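Local coordinates for odorant binding protein ASP5 (Apis mellifera, PDB 3R72) that probably carries small hydrophobic odorants in the bee antenna, enclosing them in a largely helical fold that here holds two molecules of N-butyl-benzenesulfonamide, at residues D31-P39 with Y112-P122; F65-E73 with G84-R92. All blocks are in the same frame, centred on the assembly; numbering follows the deposited sequence.

Contact 1 (D31-P39 with Y112-P122); sequences DGMRRGEFP and YKQNPEKFFFP. With NBB (N-butyl-benzenesulfonamide), chain C; NBB (N-butyl-benzenesulfonamide), chain B.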
loop_
_atom_site.group_PDB
_atom_site.type_symbol
_atom_site.label_atom_id
_atom_site.label_comp_id
_atom_site.label_asym_id
_atom_site.label_seq_id
_atom_site.Cartn_x
_atom_site.Cartn_y
_atom_site.Cartn_z
ATOM N N ASP A 31 10.424 0.956 5.820
ATOM C CA ASP A 31 10.188 -0.060 6.846
ATOM C C ASP A 31 9.516 0.491 8.102
ATOM O O ASP A 31 8.830 -0.238 8.824
ATOM C CB ASP A 31 11.501 -0.719 7.274
ATOM C CG ASP A 31 12.007 -1.727 6.291
ATOM O OD1 ASP A 31 11.188 -2.365 5.597
ATOM O OD2 ASP A 31 13.245 -1.902 6.263
ATOM N N GLY A 32 9.699 1.775 8.360
ATOM C CA GLY A 32 9.083 2.391 9.520
ATOM C C GLY A 32 7.568 2.334 9.508
ATOM O O GLY A 32 6.940 2.279 10.563
ATOM N N MET A 33 6.952 2.337 8.332
ATOM C CA MET A 33 5.490 2.301 8.260
ATOM C C MET A 33 4.905 1.061 8.953
ATOM O O MET A 33 3.875 1.154 9.629
ATOM C CB MET A 33 5.006 2.401 6.814
ATOM C CG MET A 33 5.329 3.751 6.165
ATOM S SD MET A 33 4.533 3.980 4.560
ATOM C CE MET A 33 5.417 2.786 3.544
ATOM N N ARG A 34 5.563 -0.089 8.814
ATOM C CA ARG A 34 5.081 -1.309 9.454
ATOM C C ARG A 34 5.156 -1.219 10.989
ATOM O O ARG A 34 4.405 -1.920 11.699
ATOM C CB ARG A 34 5.850 -2.516 8.915
ATOM C CG ARG A 34 5.486 -2.872 7.463
ATOM C CD ARG A 34 6.587 -3.684 6.794
ATOM N NE ARG A 34 6.382 -3.878 5.356
ATOM C CZ ARG A 34 7.212 -4.566 4.569
ATOM N NH1 ARG A 34 8.308 -5.138 5.065
ATOM N NH2 ARG A 34 6.949 -4.690 3.275
ATOM N N ARG A 35 6.041 -0.355 11.488
ATOM C CA ARG A 35 6.182 -0.055 12.909
ATOM C C ARG A 35 5.228 1.069 13.344
ATOM O O ARG A 35 5.277 1.511 14.487
ATOM C CB ARG A 35 7.639 0.355 13.233
ATOM C CG ARG A 35 8.732 -0.618 12.759
ATOM C CD ARG A 35 10.139 -0.196 13.225
ATOM N NE ARG A 35 10.822 0.742 12.318
ATOM C CZ ARG A 35 11.594 0.401 11.277
ATOM N NH1 ARG A 35 11.798 -0.879 10.971
ATOM N NH2 ARG A 35 12.175 1.349 10.520
ATOM N N GLY A 36 4.374 1.548 12.437
ATOM C CA GLY A 36 3.463 2.649 12.739
ATOM C C GLY A 36 4.109 4.027 12.686
ATOM O O GLY A 36 3.527 4.999 13.170
ATOM N N GLU A 37 5.298 4.118 12.089
ATOM C CA GLU A 37 5.982 5.396 11.921
ATOM C C GLU A 37 5.500 6.016 10.619
ATOM O O GLU A 37 5.872 5.564 9.537
ATOM C CB GLU A 37 7.494 5.189 11.924
ATOM C CG GLU A 37 8.002 4.561 13.211
ATOM C CD GLU A 37 9.489 4.226 13.205
ATOM O OE1 GLU A 37 10.195 4.454 12.207
ATOM O OE2 GLU A 37 9.969 3.725 14.243
ATOM N N PHE A 38 4.649 7.035 10.740
ATOM C CA PHE A 38 4.075 7.756 9.606
ATOM C C PHE A 38 4.386 9.256 9.732
ATOM O O PHE A 38 3.508 10.080 9.999
ATOM C CB PHE A 38 2.568 7.506 9.517
ATOM C CG PHE A 38 2.216 6.101 9.119
ATOM C CD1 PHE A 38 2.327 5.691 7.808
ATOM C CD2 PHE A 38 1.779 5.192 10.051
ATOM C CE1 PHE A 38 1.990 4.413 7.433
ATOM C CE2 PHE A 38 1.438 3.902 9.675
ATOM C CZ PHE A 38 1.552 3.515 8.365
ATOM N N PRO A 39 5.651 9.632 9.544
ATOM C CA PRO A 39 5.985 11.051 9.596
ATOM C C PRO A 39 5.342 11.806 8.425
ATOM O O PRO A 39 5.005 11.220 7.372
ATOM C CB PRO A 39 7.502 11.050 9.459
ATOM C CG PRO A 39 7.796 9.795 8.671
ATOM C CD PRO A 39 6.811 8.796 9.188
ATOM N N TYR A 112 -3.361 0.596 7.849
ATOM C CA TYR A 112 -2.610 0.316 9.063
ATOM C C TYR A 112 -3.519 0.365 10.291
ATOM O O TYR A 112 -3.515 -0.554 11.118
ATOM C CB TYR A 112 -1.453 1.318 9.215
ATOM C CG TYR A 112 -0.640 1.070 10.472
ATOM C CD1 TYR A 112 0.435 0.185 10.476
ATOM C CD2 TYR A 112 -0.978 1.678 11.670
ATOM C CE1 TYR A 112 1.154 -0.065 11.632
ATOM C CE2 TYR A 112 -0.272 1.422 12.820
ATOM C CZ TYR A 112 0.792 0.558 12.792
ATOM O OH TYR A 112 1.516 0.294 13.932
ATOM N N LYS A 113 -4.294 1.433 10.406
ATOM C CA LYS A 113 -5.123 1.643 11.577
ATOM C C LYS A 113 -6.139 0.521 11.772
ATOM O O LYS A 113 -6.464 0.168 12.905
ATOM C CB LYS A 113 -5.815 2.996 11.494
ATOM C CG LYS A 113 -4.871 4.133 11.806
ATOM C CD LYS A 113 -5.621 5.438 11.982
ATOM C CE LYS A 113 -4.704 6.658 11.876
ATOM N NZ LYS A 113 -5.493 7.920 11.828
ATOM N N GLN A 114 -6.653 -0.053 10.683
ATOM C CA GLN A 114 -7.621 -1.140 10.831
ATOM C C GLN A 114 -7.012 -2.431 11.389
ATOM O O GLN A 114 -7.723 -3.230 11.997
ATOM C CB GLN A 114 -8.330 -1.464 9.520
ATOM C CG GLN A 114 -8.976 -0.288 8.769
ATOM C CD GLN A 114 -9.619 0.778 9.635
ATOM O OE1 GLN A 114 -9.258 1.966 9.569
ATOM N NE2 GLN A 114 -10.579 0.378 10.424
ATOM N N ASN A 115 -5.716 -2.650 11.168
ATOM C CA ASN A 115 -5.069 -3.845 11.689
ATOM C C ASN A 115 -3.549 -3.661 11.694
ATOM O O ASN A 115 -2.849 -4.093 10.782
ATOM C CB ASN A 115 -5.497 -5.075 10.865
ATOM C CG ASN A 115 -5.186 -6.375 11.545
ATOM O OD1 ASN A 115 -4.134 -6.545 12.136
ATOM N ND2 ASN A 115 -6.109 -7.320 11.440
ATOM N N PRO A 116 -3.027 -3.005 12.736
ATOM C CA PRO A 116 -1.586 -2.746 12.756
ATOM C C PRO A 116 -0.745 -4.017 12.717
ATOM O O PRO A 116 0.287 -4.039 12.044
ATOM C CB PRO A 116 -1.389 -1.985 14.063
ATOM C CG PRO A 116 -2.687 -1.265 14.245
ATOM C CD PRO A 116 -3.734 -2.243 13.774
ATOM N N GLU A 117 -1.198 -5.072 13.397
ATOM C CA GLU A 117 -0.399 -6.295 13.493
ATOM C C GLU A 117 -0.099 -6.891 12.131
ATOM O O GLU A 117 1.018 -7.355 11.875
ATOM C CB GLU A 117 -1.097 -7.346 14.359
ATOM C CG GLU A 117 -0.297 -8.651 14.503
ATOM C CD GLU A 117 -1.070 -9.802 15.124
ATOM O OE1 GLU A 117 -2.304 -9.705 15.245
ATOM O OE2 GLU A 117 -0.424 -10.804 15.482
ATOM N N LYS A 118 -1.108 -6.919 11.273
ATOM C CA LYS A 118 -0.997 -7.604 9.996
ATOM C C LYS A 118 -0.675 -6.686 8.814
ATOM O O LYS A 118 -0.509 -7.167 7.699
ATOM C CB LYS A 118 -2.268 -8.409 9.736
ATOM C CG LYS A 118 -2.560 -9.411 10.856
ATOM C CD LYS A 118 -3.415 -10.575 10.417
ATOM C CE LYS A 118 -3.515 -11.612 11.532
ATOM N NZ LYS A 118 -4.294 -12.814 11.116
ATOM N N PHE A 119 -0.543 -5.384 9.046
ATOM C CA PHE A 119 -0.232 -4.435 7.969
ATOM C C PHE A 119 0.993 -4.846 7.178
ATOM O O PHE A 119 1.989 -5.268 7.746
ATOM C CB PHE A 119 0.016 -3.078 8.591
ATOM C CG PHE A 119 0.468 -2.023 7.616
ATOM C CD1 PHE A 119 -0.439 -1.275 6.862
ATOM C CD2 PHE A 119 1.810 -1.749 7.472
ATOM C CE1 PHE A 119 0.010 -0.286 5.991
ATOM C CE2 PHE A 119 2.260 -0.764 6.610
ATOM C CZ PHE A 119 1.352 -0.033 5.884
ATOM N N PHE A 120 0.912 -4.677 5.858
ATOM C CA PHE A 120 2.025 -4.868 4.935
ATOM C C PHE A 120 1.909 -3.839 3.823
ATOM O O PHE A 120 0.837 -3.632 3.294
ATOM C CB PHE A 120 1.982 -6.271 4.337
ATOM C CG PHE A 120 3.104 -6.551 3.368
ATOM C CD1 PHE A 120 4.286 -7.096 3.826
ATOM C CD2 PHE A 120 2.988 -6.240 2.015
ATOM C CE1 PHE A 120 5.335 -7.347 2.949
ATOM C CE2 PHE A 120 4.038 -6.486 1.131
ATOM C CZ PHE A 120 5.211 -7.037 1.604
ATOM N N PHE A 121 3.012 -3.205 3.474
ATOM C CA PHE A 121 3.079 -2.357 2.298
ATOM C C PHE A 121 4.430 -2.655 1.640
ATOM O O PHE A 121 5.431 -2.763 2.333
ATOM C CB PHE A 121 2.965 -0.873 2.662
ATOM C CG PHE A 121 2.764 0.005 1.471
ATOM C CD1 PHE A 121 1.497 0.163 0.919
ATOM C CD2 PHE A 121 3.834 0.616 0.846
ATOM C CE1 PHE A 121 1.295 0.942 -0.205
ATOM C CE2 PHE A 121 3.640 1.410 -0.264
ATOM C CZ PHE A 121 2.369 1.566 -0.792
ATOM N N PRO A 122 4.474 -2.786 0.307
ATOM C CA PRO A 122 5.739 -3.156 -0.341
ATOM C C PRO A 122 6.894 -2.216 -0.016
ATOM O O PRO A 122 8.022 -2.698 0.211
ATOM C CB PRO A 122 5.393 -3.099 -1.832
ATOM C CG PRO A 122 3.969 -3.402 -1.880
ATOM C CD PRO A 122 3.361 -2.764 -0.653
ATOM O OXT PRO A 122 6.703 -0.986 0.012
HETATM O O1S NBB C . 0.937 -5.349 -0.846
HETATM S S NBB C . 0.219 -6.163 -1.786
HETATM O O2S NBB C . -0.840 -5.470 -2.463
HETATM N N10 NBB C . -0.429 -7.380 -0.978
HETATM C C11 NBB C . 0.406 -8.259 -0.178
HETATM C C12 NBB C . -0.396 -8.936 0.926
HETATM C C13 NBB C . 0.356 -10.109 1.537
HETATM C C14 NBB C . 1.538 -9.652 2.356
HETATM C C4 NBB C . 1.226 -6.780 -2.903
HETATM C C5 NBB C . 0.833 -6.940 -4.240
HETATM C C6 NBB C . 1.692 -7.478 -5.201
HETATM C C1 NBB C . 2.961 -7.892 -4.823
HETATM C C2 NBB C . 3.363 -7.747 -3.506
HETATM C C3 NBB C . 2.506 -7.196 -2.554
HETATM O O1S NBB B . -2.265 -0.707 -3.064
HETATM S S NBB B . -1.583 -1.673 -2.284
HETATM O O2S NBB B . -0.168 -1.775 -2.517
HETATM N N10 NBB B . -2.260 -3.086 -2.607
HETATM C C11 NBB B . -3.689 -3.269 -2.457
HETATM C C12 NBB B . -4.033 -4.659 -1.956
HETATM C C13 NBB B . -3.619 -4.914 -0.507
HETATM C C14 NBB B . -4.497 -4.138 0.452
HETATM C C4 NBB B . -1.841 -1.351 -0.697
HETATM C C5 NBB B . -1.222 -2.158 0.260
HETATM C C6 NBB B . -1.417 -1.930 1.630
HETATM C C1 NBB B . -2.224 -0.895 2.074
HETATM C C2 NBB B . -2.826 -0.076 1.148
HETATM C C3 NBB B . -2.646 -0.296 -0.216
HETATM O O HOH W 1 2.784 -4.002 11.411
HETATM O O HOH W 2 3.162 -1.794 14.244
#
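Tyr-112, in the last turn of helix 100-114, meets Phe-38 edge-to-face: the rim of the phenylalanine, led by CE2, points at the tyrosine face with the planes at 71° and Phe-38 CE2 3.6 Å from Tyr-112 CG. At the far end of the same ring, Tyr-112 OH lies 3.3 Å from CA of Gly-36, the positive-phi residue of the Schellman motif that closes helix 27-32. Water 2 joins that OH to Arg-34 O, so the two segments are also tied through solvent; water 1 lies within bonding distance of Arg-34 O and Pro-116 O. Phe-119 comes next, its first torsion (175°) turning the ring toward Arg-34; the ring offers an edge, Phe-119 CD2 standing 3.8 Å from Arg-34 CG.

Farther out the Arg-34 chain runs extended, and its guanidinium lies flat on Phe-120, centres 4.3 Å apart. The opposite face of that ring carries C14 of the chain C ligand. NH2 of Arg-34 also donates to Phe-121 O (2.6 Å), from above the carbonyl plane. Phe-121 touches Met-33 CE through CD2, while its CD1 is 3.6 Å from C5 of the chain B ligand. The terminal carboxylate of Pro-122 bonds to Tyr-47 and Arg-16. Such a C-terminal tail, folded inward as a wall of the binding pocket, is a feature of many insect odorant-binding proteins.

Contact 2 (F65-E73 with G84-R92); sequences FDMIVKQLE and GKEIVAVCR. With NBB (N-butyl-benzenesulfonamide), chain B.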
loop_
_atom_site.group_PDB
_atom_site.type_symbol
_atom_site.label_atom_id
_atom_site.label_comp_id
_atom_site.label_asym_id
_atom_site.label_seq_id
_atom_site.Cartn_x
_atom_site.Cartn_y
_atom_site.Cartn_z
ATOM N N PHE A 65 -10.388 1.055 -6.769
ATOM C CA PHE A 65 -10.787 0.110 -5.736
ATOM C C PHE A 65 -11.079 -1.273 -6.294
ATOM O O PHE A 65 -10.850 -2.252 -5.592
ATOM C CB PHE A 65 -11.938 0.632 -4.870
ATOM C CG PHE A 65 -11.565 1.830 -4.050
ATOM C CD1 PHE A 65 -10.629 1.733 -3.032
ATOM C CD2 PHE A 65 -12.124 3.071 -4.308
ATOM C CE1 PHE A 65 -10.267 2.866 -2.306
ATOM C CE2 PHE A 65 -11.762 4.185 -3.569
ATOM C CZ PHE A 65 -10.842 4.077 -2.589
ATOM N N ASP A 66 -11.526 -1.373 -7.545
ATOM C CA ASP A 66 -11.677 -2.704 -8.144
ATOM C C ASP A 66 -10.314 -3.418 -8.193
ATOM O O ASP A 66 -10.227 -4.608 -7.897
ATOM C CB ASP A 66 -12.264 -2.633 -9.568
ATOM C CG ASP A 66 -13.741 -2.251 -9.618
ATOM O OD1 ASP A 66 -14.412 -2.125 -8.567
ATOM O OD2 ASP A 66 -14.229 -2.089 -10.754
ATOM N N MET A 67 -9.267 -2.684 -8.546
ATOM C CA MET A 67 -7.939 -3.279 -8.614
ATOM C C MET A 67 -7.345 -3.538 -7.231
ATOM O O MET A 67 -6.626 -4.509 -7.053
ATOM C CB MET A 67 -7.001 -2.414 -9.449
ATOM C CG MET A 67 -5.648 -3.055 -9.625
ATOM S SD MET A 67 -5.702 -4.638 -10.516
ATOM C CE MET A 67 -5.721 -4.038 -12.206
ATOM N N ILE A 68 -7.662 -2.700 -6.243
ATOM C CA ILE A 68 -7.251 -2.978 -4.867
ATOM C C ILE A 68 -7.825 -4.330 -4.427
ATOM O O ILE A 68 -7.100 -5.160 -3.867
ATOM C CB ILE A 68 -7.655 -1.832 -3.920
ATOM C CG1 ILE A 68 -6.765 -0.621 -4.207
ATOM C CG2 ILE A 68 -7.537 -2.248 -2.467
ATOM C CD1 ILE A 68 -7.193 0.678 -3.576
ATOM N N VAL A 69 -9.107 -4.564 -4.698
ATOM C CA VAL A 69 -9.714 -5.843 -4.325
ATOM C C VAL A 69 -9.100 -7.010 -5.113
ATOM O O VAL A 69 -8.791 -8.049 -4.540
ATOM C CB VAL A 69 -11.260 -5.787 -4.440
ATOM C CG1 VAL A 69 -11.875 -7.163 -4.250
ATOM C CG2 VAL A 69 -11.815 -4.785 -3.415
ATOM N N LYS A 70 -8.885 -6.837 -6.409
ATOM C CA LYS A 70 -8.233 -7.877 -7.195
ATOM C C LYS A 70 -6.839 -8.187 -6.677
ATOM O O LYS A 70 -6.462 -9.359 -6.594
ATOM C CB LYS A 70 -8.168 -7.485 -8.669
ATOM C CG LYS A 70 -9.481 -7.702 -9.416
ATOM C CD LYS A 70 -9.286 -7.755 -10.939
ATOM C CE LYS A 70 -9.644 -6.460 -11.655
ATOM N NZ LYS A 70 -9.153 -5.224 -11.027
ATOM N N GLN A 71 -6.067 -7.163 -6.324
ATOM C CA GLN A 71 -4.712 -7.382 -5.823
ATOM C C GLN A 71 -4.730 -8.124 -4.503
ATOM O O GLN A 71 -3.920 -9.028 -4.289
ATOM C CB GLN A 71 -3.941 -6.071 -5.699
ATOM C CG GLN A 71 -3.554 -5.464 -7.041
ATOM C CD GLN A 71 -2.409 -6.196 -7.745
ATOM O OE1 GLN A 71 -1.911 -7.208 -7.281
ATOM N NE2 GLN A 71 -1.928 -5.614 -8.830
ATOM N N LEU A 72 -5.634 -7.767 -3.597
ATOM C CA LEU A 72 -5.674 -8.472 -2.326
ATOM C C LEU A 72 -6.097 -9.938 -2.545
ATOM O O LEU A 72 -5.564 -10.831 -1.891
ATOM C CB LEU A 72 -6.474 -7.714 -1.279
ATOM C CG LEU A 72 -7.990 -7.750 -1.280
ATOM C CD1 LEU A 72 -8.508 -9.056 -0.661
ATOM C CD2 LEU A 72 -8.557 -6.532 -0.566
ATOM N N GLU A 73 -6.988 -10.191 -3.500
ATOM C CA GLU A 73 -7.399 -11.560 -3.819
ATOM C C GLU A 73 -6.254 -12.408 -4.371
ATOM O O GLU A 73 -6.193 -13.601 -4.101
ATOM C CB GLU A 73 -8.575 -11.569 -4.802
ATOM C CG GLU A 73 -9.875 -11.065 -4.164
ATOM C CD GLU A 73 -11.003 -10.768 -5.156
ATOM O OE1 GLU A 73 -10.711 -10.523 -6.346
ATOM O OE2 GLU A 73 -12.186 -10.733 -4.738
ATOM N N GLY A 84 -9.324 -8.707 4.667
ATOM C CA GLY A 84 -8.787 -7.662 3.805
ATOM C C GLY A 84 -9.869 -6.891 3.060
ATOM O O GLY A 84 -9.793 -5.664 2.934
ATOM N N LYS A 85 -10.874 -7.598 2.546
ATOM C CA LYS A 85 -11.998 -6.930 1.886
ATOM C C LYS A 85 -12.716 -5.988 2.845
ATOM O O LYS A 85 -13.171 -4.924 2.445
ATOM C CB LYS A 85 -12.981 -7.938 1.286
ATOM C CG LYS A 85 -12.477 -8.626 0.048
ATOM C CD LYS A 85 -13.468 -9.639 -0.505
ATOM C CE LYS A 85 -12.972 -10.179 -1.838
ATOM N NZ LYS A 85 -13.805 -11.289 -2.369
ATOM N N GLU A 86 -12.838 -6.376 4.115
ATOM C CA GLU A 86 -13.478 -5.531 5.112
ATOM C C GLU A 86 -12.654 -4.288 5.408
ATOM O O GLU A 86 -13.225 -3.224 5.647
ATOM C CB GLU A 86 -13.776 -6.332 6.375
ATOM C CG GLU A 86 -14.842 -7.372 6.148
ATOM C CD GLU A 86 -15.164 -8.158 7.385
ATOM O OE1 GLU A 86 -16.283 -8.023 7.857
ATOM O OE2 GLU A 86 -14.328 -8.940 7.870
ATOM N N ILE A 87 -11.333 -4.398 5.360
ATOM C CA ILE A 87 -10.486 -3.216 5.522
ATOM C C ILE A 87 -10.667 -2.255 4.351
ATOM O O ILE A 87 -10.846 -1.052 4.549
ATOM C CB ILE A 87 -9.006 -3.596 5.700
ATOM C CG1 ILE A 87 -8.795 -4.345 7.020
ATOM C CG2 ILE A 87 -8.120 -2.342 5.641
ATOM C CD1 ILE A 87 -7.385 -4.906 7.202
ATOM N N VAL A 88 -10.658 -2.775 3.131
ATOM C CA VAL A 88 -10.905 -1.934 1.955
ATOM C C VAL A 88 -12.290 -1.296 2.032
ATOM O O VAL A 88 -12.469 -0.109 1.724
ATOM C CB VAL A 88 -10.754 -2.735 0.649
ATOM C CG1 VAL A 88 -11.100 -1.857 -0.553
ATOM C CG2 VAL A 88 -9.312 -3.271 0.537
ATOM N N ALA A 89 -13.272 -2.074 2.479
ATOM C CA ALA A 89 -14.630 -1.554 2.577
ATOM C C ALA A 89 -14.721 -0.338 3.503
ATOM O O ALA A 89 -15.470 0.599 3.228
ATOM C CB ALA A 89 -15.569 -2.630 3.064
ATOM N N VAL A 90 -13.957 -0.349 4.589
ATOM C CA VAL A 90 -13.879 0.821 5.463
ATOM C C VAL A 90 -13.085 1.950 4.804
ATOM O O VAL A 90 -13.550 3.085 4.687
ATOM C CB VAL A 90 -13.246 0.443 6.825
ATOM C CG1 VAL A 90 -12.949 1.690 7.662
ATOM C CG2 VAL A 90 -14.186 -0.501 7.593
ATOM N N CYS A 91 -11.870 1.649 4.376
ATOM C CA CYS A 91 -10.967 2.703 3.934
ATOM C C CYS A 91 -11.406 3.382 2.648
ATOM O O CYS A 91 -11.081 4.549 2.440
ATOM C CB CYS A 91 -9.538 2.177 3.840
ATOM S SG CYS A 91 -8.898 1.755 5.497
ATOM N N ARG A 92 -12.168 2.691 1.802
ATOM C CA ARG A 92 -12.596 3.304 0.542
ATOM C C ARG A 92 -13.557 4.458 0.769
ATOM O O ARG A 92 -13.763 5.267 -0.133
ATOM C CB ARG A 92 -13.241 2.287 -0.411
ATOM C CG ARG A 92 -14.582 1.753 0.074
ATOM C CD ARG A 92 -15.112 0.654 -0.827
ATOM N NE ARG A 92 -15.368 1.179 -2.163
ATOM C CZ ARG A 92 -15.209 0.515 -3.306
ATOM N NH1 ARG A 92 -14.830 -0.752 -3.307
ATOM N NH2 ARG A 92 -15.420 1.138 -4.465
HETATM O O1S NBB B . -2.265 -0.707 -3.064
HETATM S S NBB B . -1.583 -1.673 -2.284
HETATM O O2S NBB B . -0.168 -1.775 -2.517
HETATM N N10 NBB B . -2.260 -3.086 -2.607
HETATM C C11 NBB B . -3.689 -3.269 -2.457
HETATM C C12 NBB B . -4.033 -4.659 -1.956
HETATM C C13 NBB B . -3.619 -4.914 -0.507
HETATM C C14 NBB B . -4.497 -4.138 0.452
HETATM C C4 NBB B . -1.841 -1.351 -0.697
HETATM C C5 NBB B . -1.222 -2.158 0.260
HETATM C C6 NBB B . -1.417 -1.930 1.630
HETATM C C1 NBB B . -2.224 -0.895 2.074
HETATM C C2 NBB B . -2.826 -0.076 1.148
HETATM C C3 NBB B . -2.646 -0.296 -0.216
HETATM O O HOH W 3 -14.086 -2.346 -5.538
HETATM O O HOH W 4 -14.768 0.513 -7.241
#
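OD1 of Asp-66 accepts from two waters, and both lead to Arg-92, whose guanidinium lies over Phe-65 CB: water 3 accepts from Arg-92 NH1 and water 4 from Arg-92 NH2, so the opposite charges are joined through solvent. This closes one end of an antiparallel helix pair. Helices 65-75 and 81-91 belong to the helical PBP/GOBP fold; the two short segments run at 161° to each other, with axes 10.3 Å apart at closest approach. The Arg-92 chain bends at chi3, which brings the guanidinium back over Phe-65 CB, the ring and guanidinium planes 40° apart. Nearer the backbone, Arg-92 CB sits over the centre of the Phe-65 ring in a CH-pi contact, 3.6 Å from its centroid.

The middle of the interface is a knob-into-hole packing. Val-88 enters the space framed by Phe-65, Ile-68, Val-69 and Leu-72. Val-88 CG2 makes the close contacts, 3.5 Å from Leu-72 CD2 in a tip-to-tip approach and 3.6 Å from Ile-68 CG2; CG1 lies more loosely among Ile-68, Val-69 and Phe-65. For Leu-72, chi1 of 79° sets CG between the backbone N and the carbonyl carbon, and from there CD2 also touches Gly-84 O. Behind this layer, Ile-68 and Leu-72 border the chain B ligand, whose C12 lies 3.6 Å from Ile-68 O.

At the other end Lys-85 is extended beyond CG and passes Val-69, crossing it at about a right angle, with Lys-85 CE 4.0 Å from Val-69 CG1. Its tip forms a salt bridge to Glu-73, Lys-85 NZ standing 2.9 Å from Glu-73 OE2 in a hydrogen bond of weak geometry.

Overall arrangement
Contact 2 is nested inside the chain loop that contact 1 closes, and their centres lie 16 Å apart. They meet directly where the end of helix 100-114 and the residue after it pack on helix 81-91: Gln-114 CG is 3.8 Å from Ile-87 CG2, and Asn-115 CB is 4.1 Å from Ile-87 CD1. The disulfide between Cys-91 and Cys-110 joins the same two helices covalently. Both contacts border the chain B ligand, contact 1 on its benzene ring and contact 2 on its butyl chain, so the tail and helix 65-75 line different parts of one pocket, with helix 81-91 packed against helix 65-75. Contact 1 alone also touches the chain C ligand, through Phe-120 and Pro-122.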